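Local atomic coordinates of germination protein YpeB (Bacillus megaterium QM B1551, PDB entry 5BOI), a protein that takes part in the germination of Bacillus spores, its C-terminal PepSY-containing part, the piece described here, probably having an inhibitory role. Residues A[12-16]-A[31-35]; A[78-84]-A[139-143]. One frame throughout, in Å; residues are numbered along the deposited sequence.

Contact 1 of 2, residues A[12-16]-A[31-35]; sequences EDVAK and IHIVK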
ATOM      1  N   GLU A  12       9.471  24.982  -1.297  1.00112.68           N
ATOM      2  CA  GLU A  12       8.236  24.861  -0.529  1.00113.62           C
ATOM      3  C   GLU A  12       6.994  25.270  -1.324  1.00118.65           C
ATOM      4  O   GLU A  12       5.872  24.905  -0.969  1.00116.02           O
ATOM      5  CB  GLU A  12       8.337  25.696   0.749  1.00112.09           C
ATOM      6  CG  GLU A  12       9.633  25.479   1.515  1.00110.52           C
ATOM      7  CD  GLU A  12       9.637  26.149   2.874  1.00107.57           C
ATOM      8  OE1 GLU A  12      10.737  26.414   3.406  1.00106.04           O
ATOM      9  OE2 GLU A  12       8.540  26.408   3.412  1.00106.12           O
ATOM     10  N   ASP A  13       7.202  26.027  -2.399  1.00120.28           N
ATOM     11  CA  ASP A  13       6.111  26.437  -3.274  1.00117.27           C
ATOM     12  C   ASP A  13       5.726  25.294  -4.210  1.00102.78           C
ATOM     13  O   ASP A  13       4.558  25.132  -4.562  1.00102.28           O
ATOM     14  CB  ASP A  13       6.508  27.679  -4.077  1.00123.99           C
ATOM     15  CG  ASP A  13       5.405  28.719  -4.126  1.00126.13           C
ATOM     16  OD1 ASP A  13       4.233  28.339  -4.328  1.00125.30           O
ATOM     17  OD2 ASP A  13       5.713  29.919  -3.960  1.00128.20           O
ATOM     18  N   VAL A  14       6.718  24.504  -4.607  1.00 87.83           N
ATOM     19  CA  VAL A  14       6.490  23.355  -5.475  1.00 85.34           C
ATOM     20  C   VAL A  14       5.789  22.231  -4.711  1.00 81.85           C
ATOM     21  O   VAL A  14       4.867  21.595  -5.228  1.00 81.25           O
ATOM     22  CB  VAL A  14       7.813  22.830  -6.071  1.00 82.43           C
ATOM     23  CG1 VAL A  14       7.596  21.496  -6.769  1.00 81.11           C
ATOM     24  CG2 VAL A  14       8.406  23.855  -7.030  1.00 91.59           C
ATOM     25  N   ALA A  15       6.225  21.998  -3.477  1.00 77.80           N
ATOM     26  CA  ALA A  15       5.612  20.983  -2.626  1.00 73.61           C
ATOM     27  C   ALA A  15       4.130  21.292  -2.403  1.00 73.61           C
ATOM     28  O   ALA A  15       3.321  20.391  -2.199  1.00 72.84           O
ATOM     29  CB  ALA A  15       6.349  20.885  -1.295  1.00 73.74           C
ATOM     30  N   LYS A  16       3.786  22.575  -2.456  1.00 76.71           N
ATOM     31  CA  LYS A  16       2.404  23.020  -2.323  1.00 75.41           C
ATOM     32  C   LYS A  16       1.529  22.522  -3.476  1.00 74.69           C
ATOM     33  O   LYS A  16       0.390  22.110  -3.273  1.00 75.40           O
ATOM     34  CB  LYS A  16       2.354  24.549  -2.253  1.00 81.29           C
ATOM     35  CG  LYS A  16       1.546  25.118  -1.101  1.00 83.90           C
ATOM     36  CD  LYS A  16       2.458  25.767  -0.069  1.00 87.22           C
ATOM     37  CE  LYS A  16       1.673  26.617   0.912  1.00 92.58           C
ATOM     38  NZ  LYS A  16       2.117  26.392   2.315  1.00 95.57           N
ATOM     39  N   ILE A  31      -2.347  26.427   3.585  1.00 93.03           N
ATOM     40  CA  ILE A  31      -1.386  25.352   3.797  1.00 82.52           C
ATOM     41  C   ILE A  31      -0.167  25.815   4.600  1.00 86.83           C
ATOM     42  O   ILE A  31       0.637  26.611   4.121  1.00 94.95           O
ATOM     43  CB  ILE A  31      -0.907  24.758   2.457  1.00 77.77           C
ATOM     44  CG1 ILE A  31      -2.103  24.440   1.553  1.00 73.03           C
ATOM     45  CG2 ILE A  31      -0.034  23.522   2.696  1.00 71.87           C
ATOM     46  CD1 ILE A  31      -1.730  23.780   0.237  1.00 67.19           C
ATOM     47  N   HIS A  32      -0.052  25.313   5.828  1.00 80.34           N
ATOM     48  CA  HIS A  32       1.101  25.569   6.689  1.00 79.61           C
ATOM     49  C   HIS A  32       2.180  24.524   6.417  1.00 81.76           C
ATOM     50  O   HIS A  32       1.961  23.327   6.624  1.00 78.82           O
ATOM     51  CB  HIS A  32       0.680  25.551   8.167  1.00 71.15           C
ATOM     52  CG  HIS A  32       1.825  25.577   9.136  1.00 70.82           C
ATOM     53  ND1 HIS A  32       2.522  26.726   9.439  1.00 73.96           N
ATOM     54  CD2 HIS A  32       2.381  24.592   9.883  1.00 67.46           C
ATOM     55  CE1 HIS A  32       3.464  26.449  10.325  1.00 70.45           C
ATOM     56  NE2 HIS A  32       3.399  25.159  10.611  1.00 67.86           N
ATOM     57  N   ILE A  33       3.341  24.971   5.947  1.00 79.52           N
ATOM     58  CA  ILE A  33       4.392  24.041   5.544  1.00 79.17           C
ATOM     59  C   ILE A  33       5.643  24.180   6.418  1.00 86.07           C
ATOM     60  O   ILE A  33       6.061  25.287   6.762  1.00 78.44           O
ATOM     61  CB  ILE A  33       4.757  24.235   4.048  1.00 73.72           C
ATOM     62  CG1 ILE A  33       5.904  23.308   3.634  1.00 72.20           C
ATOM     63  CG2 ILE A  33       5.114  25.679   3.764  1.00 79.05           C
ATOM     64  CD1 ILE A  33       6.103  23.214   2.136  1.00 68.93           C
ATOM     65  N   VAL A  34       6.221  23.039   6.783  1.00 98.60           N
ATOM     66  CA  VAL A  34       7.383  22.971   7.663  1.00104.36           C
ATOM     67  C   VAL A  34       8.480  22.117   7.016  1.00103.82           C
ATOM     68  O   VAL A  34       8.183  21.095   6.400  1.00106.80           O
ATOM     69  CB  VAL A  34       6.989  22.386   9.045  1.00 98.20           C
ATOM     70  CG1 VAL A  34       8.211  22.002   9.863  1.00 98.57           C
ATOM     71  CG2 VAL A  34       6.106  23.364   9.812  1.00 99.95           C
ATOM     72  N   LYS A  35       9.738  22.538   7.137  1.00100.57           N
ATOM     73  CA  LYS A  35      10.856  21.764   6.592  1.00 95.47           C
ATOM     74  C   LYS A  35      11.556  20.965   7.693  1.00 98.60           C
ATOM     75  O   LYS A  35      11.629  21.408   8.839  1.00103.50           O
ATOM     76  CB  LYS A  35      11.860  22.685   5.887  1.00 91.53           C
ATOM     77  CG  LYS A  35      12.428  23.780   6.779  1.00 89.66           C
ATOM     78  CD  LYS A  35      13.638  24.504   6.172  1.00 89.29           C
ATOM     79  CE  LYS A  35      14.402  23.664   5.159  1.00 81.53           C
ATOM     80  NZ  LYS A  35      15.502  24.452   4.521  1.00 78.39           N
TER
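Glu12 and Ile33 mark one close pair and Lys16 and Ile31 the other where helix segment 12-16 passes over strand 31-35, the two axes approaching to 9.8 Å with their N-to-C directions 130° apart. Ile33 carries the middle. Its CG1 is anti to the backbone N (chi1 177°) and the chain runs on extended, which brings Ile33 CD1 to the helix: this methyl lies 3.6 Å from Glu12 CB, close to the Glu12 carbonyl oxygen as well, and 4.2 Å from Ala15 CB. The other branch, Ile33 CG2, sits between two charged ends, with Glu12 OE2 at 3.5 Å and Lys16 NZ at 3.4 Å. The Lys16 chain runs antiparallel to that of Ile31, the lysine CG resting 3.8 Å from Ile31 CD1 and its bent end coming over Ile31 CB. There Lys16 NZ points at the Ile31 carbonyl oxygen; the modelled 2.3 Å is too short to trust, so this hydrogen bond is doubtful in detail. On the neighbouring strand 44-50, Leu47 and Ile49 touch Ile31, and Tyr45 touches Ile33 and Glu12. The packing is that of a PepSY helix laid against antiparallel strands. Chemically it is a small apolar strip bordered by charge: Glu12 OE1 stays 5.3 Å from Lys35 NZ, where opposite charges may attract without pairing, and the helix appears to be seated by methyl contacts and lysine methylenes rather than by a salt bridge to the strand.

Contact 2 of 2, residues A[78-84]-A[139-143]; sequences IKKQNIS and MSLED
The carbonyl oxygen of Leu141 takes two backbone N-H groups of the facing loop, from Asn82 N at 2.8 Å and from Ile83 N at 3.1 Å; the second donor lies in the carbonyl plane, the first is tilted from it. One residue on, Asn82 ND2 gives a nearly straight bond (164°) to Glu142 O, 2.9 Å away and on a lone pair in the carbonyl plane, so the amide lies flat towards its acceptor. At the loop's other end Glu142, its CG anti to the backbone N (chi1 -172°) and its chain extended, brings OE2 to Lys79 N and Lys80 N, 3.4 and 3.2 Å off, two weak bonds. An apolar contact joins Ile83 CG1 to Leu141 CD2 at 4.1 Å, and the Ile78 methyls CG2 and CD1 lie against the hydroxyl of Ser140.

The extended Gln81 chain runs along Leu141, with Gln81 CG 3.9 Å from Leu141 CB. Its NE2 reaches ahead to Ile83 O, while OE1 accepts from Gln111. An alanine here would drop both bonds and is likely to leave Leu141 uncovered on that flank and the loop less firmly held. Ser140 OG in turn accepts from Glu142 N at 3.0 Å, an ST turn, consistent with a fixed bend at Leu141.

Further out, Ser84 caps helix 85-98 through Asp87 N, and Ala88 of that helix touches Ile83 and Leu141. Ile147 of strand 146-150 backs Ile78 and Ser140, so the loop leading into the helix is fastened to the end of strand 134-140.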
ATOM      1  N   ILE A  78     -15.636   9.432   9.802  1.00 32.73           N
ATOM      2  CA  ILE A  78     -16.627   9.211   8.734  1.00 27.29           C
ATOM      3  C   ILE A  78     -17.989   8.765   9.299  1.00 28.38           C
ATOM      4  O   ILE A  78     -18.086   7.729   9.960  1.00 22.92           O
ATOM      5  CB  ILE A  78     -16.110   8.166   7.719  1.00 31.06           C
ATOM      6  CG1 ILE A  78     -14.701   8.538   7.224  1.00 33.14           C
ATOM      7  CG2 ILE A  78     -17.094   7.976   6.581  1.00 29.12           C
ATOM      8  CD1 ILE A  78     -14.608   9.950   6.592  1.00 31.51           C
ATOM      9  N   LYS A  79     -19.046   9.546   9.041  1.00 26.79           N
ATOM     10  CA  LYS A  79     -20.309   9.339   9.736  1.00 24.95           C
ATOM     11  C   LYS A  79     -21.222   8.310   9.106  1.00 26.54           C
ATOM     12  O   LYS A  79     -22.079   7.766   9.781  1.00 22.72           O
ATOM     13  CB  LYS A  79     -21.053  10.680   9.865  1.00 26.75           C
ATOM     14  CG  LYS A  79     -20.181  11.786  10.459  1.00 31.03           C
ATOM     15  CD  LYS A  79     -19.704  11.421  11.870  1.00 33.86           C
ATOM     16  CE  LYS A  79     -18.628  12.391  12.331  1.00 42.39           C
ATOM     17  NZ  LYS A  79     -17.913  11.915  13.556  1.00 53.49           N
ATOM     18  N   LYS A  80     -21.051   8.034   7.813  1.00 23.87           N
ATOM     19  CA  LYS A  80     -22.026   7.234   7.075  1.00 21.52           C
ATOM     20  C   LYS A  80     -21.351   6.384   6.013  1.00 26.35           C
ATOM     21  O   LYS A  80     -20.478   6.875   5.310  1.00 28.07           O
ATOM     22  CB  LYS A  80     -23.035   8.159   6.370  1.00 29.32           C
ATOM     23  CG  LYS A  80     -23.915   7.503   5.318  1.00 29.75           C
ATOM     24  CD  LYS A  80     -24.896   6.506   5.932  1.00 31.94           C
ATOM     25  CE  LYS A  80     -25.822   5.937   4.867  1.00 36.10           C
ATOM     26  NZ  LYS A  80     -26.775   4.966   5.475  1.00 36.53           N
ATOM     27  N   GLN A  81     -21.756   5.129   5.885  1.00 22.53           N
ATOM     28  CA  GLN A  81     -21.318   4.312   4.756  1.00 22.82           C
ATOM     29  C   GLN A  81     -22.324   4.347   3.621  1.00 25.43           C
ATOM     30  O   GLN A  81     -23.436   3.842   3.757  1.00 28.59           O
ATOM     31  CB  GLN A  81     -21.088   2.858   5.189  1.00 26.20           C
ATOM     32  CG  GLN A  81     -20.647   1.960   4.020  1.00 25.62           C
ATOM     33  CD  GLN A  81     -20.460   0.492   4.438  1.00 29.15           C
ATOM     34  OE1 GLN A  81     -20.672   0.120   5.600  1.00 27.39           O
ATOM     35  NE2 GLN A  81     -20.102  -0.340   3.489  1.00 29.21           N
ATOM     36  N   ASN A  82     -21.919   4.941   2.496  1.00 25.20           N
ATOM     37  CA  ASN A  82     -22.725   5.000   1.290  1.00 28.91           C
ATOM     38  C   ASN A  82     -22.286   4.021   0.198  1.00 36.69           C
ATOM     39  O   ASN A  82     -23.070   3.694  -0.700  1.00 32.08           O
ATOM     40  CB  ASN A  82     -22.685   6.405   0.718  1.00 27.33           C
ATOM     41  CG  ASN A  82     -23.482   7.388   1.561  1.00 24.65           C
ATOM     42  OD1 ASN A  82     -24.563   7.062   2.046  1.00 29.98           O
ATOM     43  ND2 ASN A  82     -22.969   8.595   1.706  1.00 29.38           N
ATOM     44  N   ILE A  83     -21.030   3.596   0.242  1.00 34.52           N
ATOM     45  CA  ILE A  83     -20.534   2.702  -0.803  1.00 33.66           C
ATOM     46  C   ILE A  83     -20.004   1.408  -0.210  1.00 36.10           C
ATOM     47  O   ILE A  83     -19.616   1.364   0.956  1.00 33.34           O
ATOM     48  CB  ILE A  83     -19.423   3.355  -1.640  1.00 36.35           C
ATOM     49  CG1 ILE A  83     -18.175   3.570  -0.785  1.00 37.26           C
ATOM     50  CG2 ILE A  83     -19.921   4.640  -2.279  1.00 35.46           C
ATOM     51  CD1 ILE A  83     -16.946   3.957  -1.576  1.00 40.72           C
ATOM     52  N   SER A  84     -20.005   0.348  -1.014  1.00 31.93           N
ATOM     53  CA  SER A  84     -19.479  -0.934  -0.541  1.00 32.19           C
ATOM     54  C   SER A  84     -17.960  -0.907  -0.390  1.00 34.15           C
ATOM     55  O   SER A  84     -17.286  -0.046  -0.975  1.00 29.66           O
ATOM     56  CB  SER A  84     -19.877  -2.064  -1.497  1.00 36.63           C
ATOM     57  OG  SER A  84     -19.313  -1.854  -2.776  1.00 39.85           O
ATOM     58  N   MET A 139      -9.723   4.876   2.697  0.63 27.72           N
ATOM     59  CA  MET A 139     -10.748   5.551   1.909  0.63 29.92           C
ATOM     60  C   MET A 139     -11.977   5.831   2.761  0.63 29.28           C
ATOM     61  O   MET A 139     -12.342   5.023   3.600  0.63 29.78           O
ATOM     62  CB  MET A 139     -11.164   4.700   0.705  0.63 28.20           C
ATOM     63  CG  MET A 139     -10.030   4.091  -0.099  0.63 23.60           C
ATOM     64  SD  MET A 139      -9.041   5.325  -0.933  0.63 30.12           S
ATOM     65  CE  MET A 139     -10.177   5.868  -2.200  0.63 35.97           C
ATOM     66  N   SER A 140     -12.626   6.968   2.534  1.00 26.45           N
ATOM     67  CA  SER A 140     -13.916   7.235   3.160  1.00 29.11           C
ATOM     68  C   SER A 140     -14.982   6.383   2.498  1.00 29.85           C
ATOM     69  O   SER A 140     -15.131   6.425   1.287  1.00 28.80           O
ATOM     70  CB  SER A 140     -14.302   8.705   3.019  1.00 29.59           C
ATOM     71  OG  SER A 140     -15.688   8.857   3.345  1.00 29.11           O
ATOM     72  N   LEU A 141     -15.755   5.640   3.272  1.00 26.41           N
ATOM     73  CA  LEU A 141     -16.901   4.946   2.682  1.00 28.14           C
ATOM     74  C   LEU A 141     -18.139   5.840   2.512  1.00 31.53           C
ATOM     75  O   LEU A 141     -19.176   5.358   2.048  1.00 30.39           O
ATOM     76  CB  LEU A 141     -17.256   3.710   3.505  1.00 31.20           C
ATOM     77  CG  LEU A 141     -16.136   2.651   3.578  1.00 30.02           C
ATOM     78  CD1 LEU A 141     -16.617   1.452   4.357  1.00 27.18           C
ATOM     79  CD2 LEU A 141     -15.635   2.233   2.195  1.00 31.27           C
ATOM     80  N   GLU A 142     -18.038   7.123   2.868  1.00 27.67           N
ATOM     81  CA  GLU A 142     -19.160   8.061   2.664  1.00 27.41           C
ATOM     82  C   GLU A 142     -19.172   8.568   1.233  1.00 32.51           C
ATOM     83  O   GLU A 142     -20.248   8.754   0.629  1.00 36.38           O
ATOM     84  CB  GLU A 142     -19.083   9.253   3.641  1.00 31.24           C
ATOM     85  CG  GLU A 142     -20.297  10.173   3.648  1.00 37.69           C
ATOM     86  CD  GLU A 142     -20.338  11.081   4.883  1.00 48.03           C
ATOM     87  OE1 GLU A 142     -20.479  12.310   4.727  1.00 54.92           O
ATOM     88  OE2 GLU A 142     -20.221  10.561   6.016  1.00 41.75           O
ATOM     89  N   ASP A 143     -17.977   8.801   0.688  1.00 41.05           N
ATOM     90  CA  ASP A 143     -17.864   9.403  -0.644  1.00 41.46           C
ATOM     91  C   ASP A 143     -16.749   8.831  -1.511  1.00 49.25           C
ATOM     92  O   ASP A 143     -16.574   9.274  -2.650  1.00 45.68           O
ATOM     93  CB  ASP A 143     -17.666  10.920  -0.538  1.00 42.84           C
ATOM     94  CG  ASP A 143     -16.483  11.317   0.342  1.00 42.25           C
ATOM     95  OD1 ASP A 143     -15.591  10.484   0.626  1.00 42.35           O
ATOM     96  OD2 ASP A 143     -16.450  12.495   0.762  1.00 53.11           O
TER

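Both segments of contact 1 precede those of contact 2 in the sequence, and the two contacts do not touch: their centres are 30 Å apart and their nearest atoms about 19 Å. Contact 1 joins helix 12-22 to strand 30-35; contact 2 ties the loop before helix 85-98 to the end of strand 134-140. A run of antiparallel pairings connects them, from strand 30-35 through 44-50, 57-63 and 69-74 to 146-150 and then 134-140. All four segments belong to the PepSY1 and PepSY2 region of YpeB. One contact thus fixes a helix near the start of the chain, the other the approach to a later helix, at well-separated places in the fold.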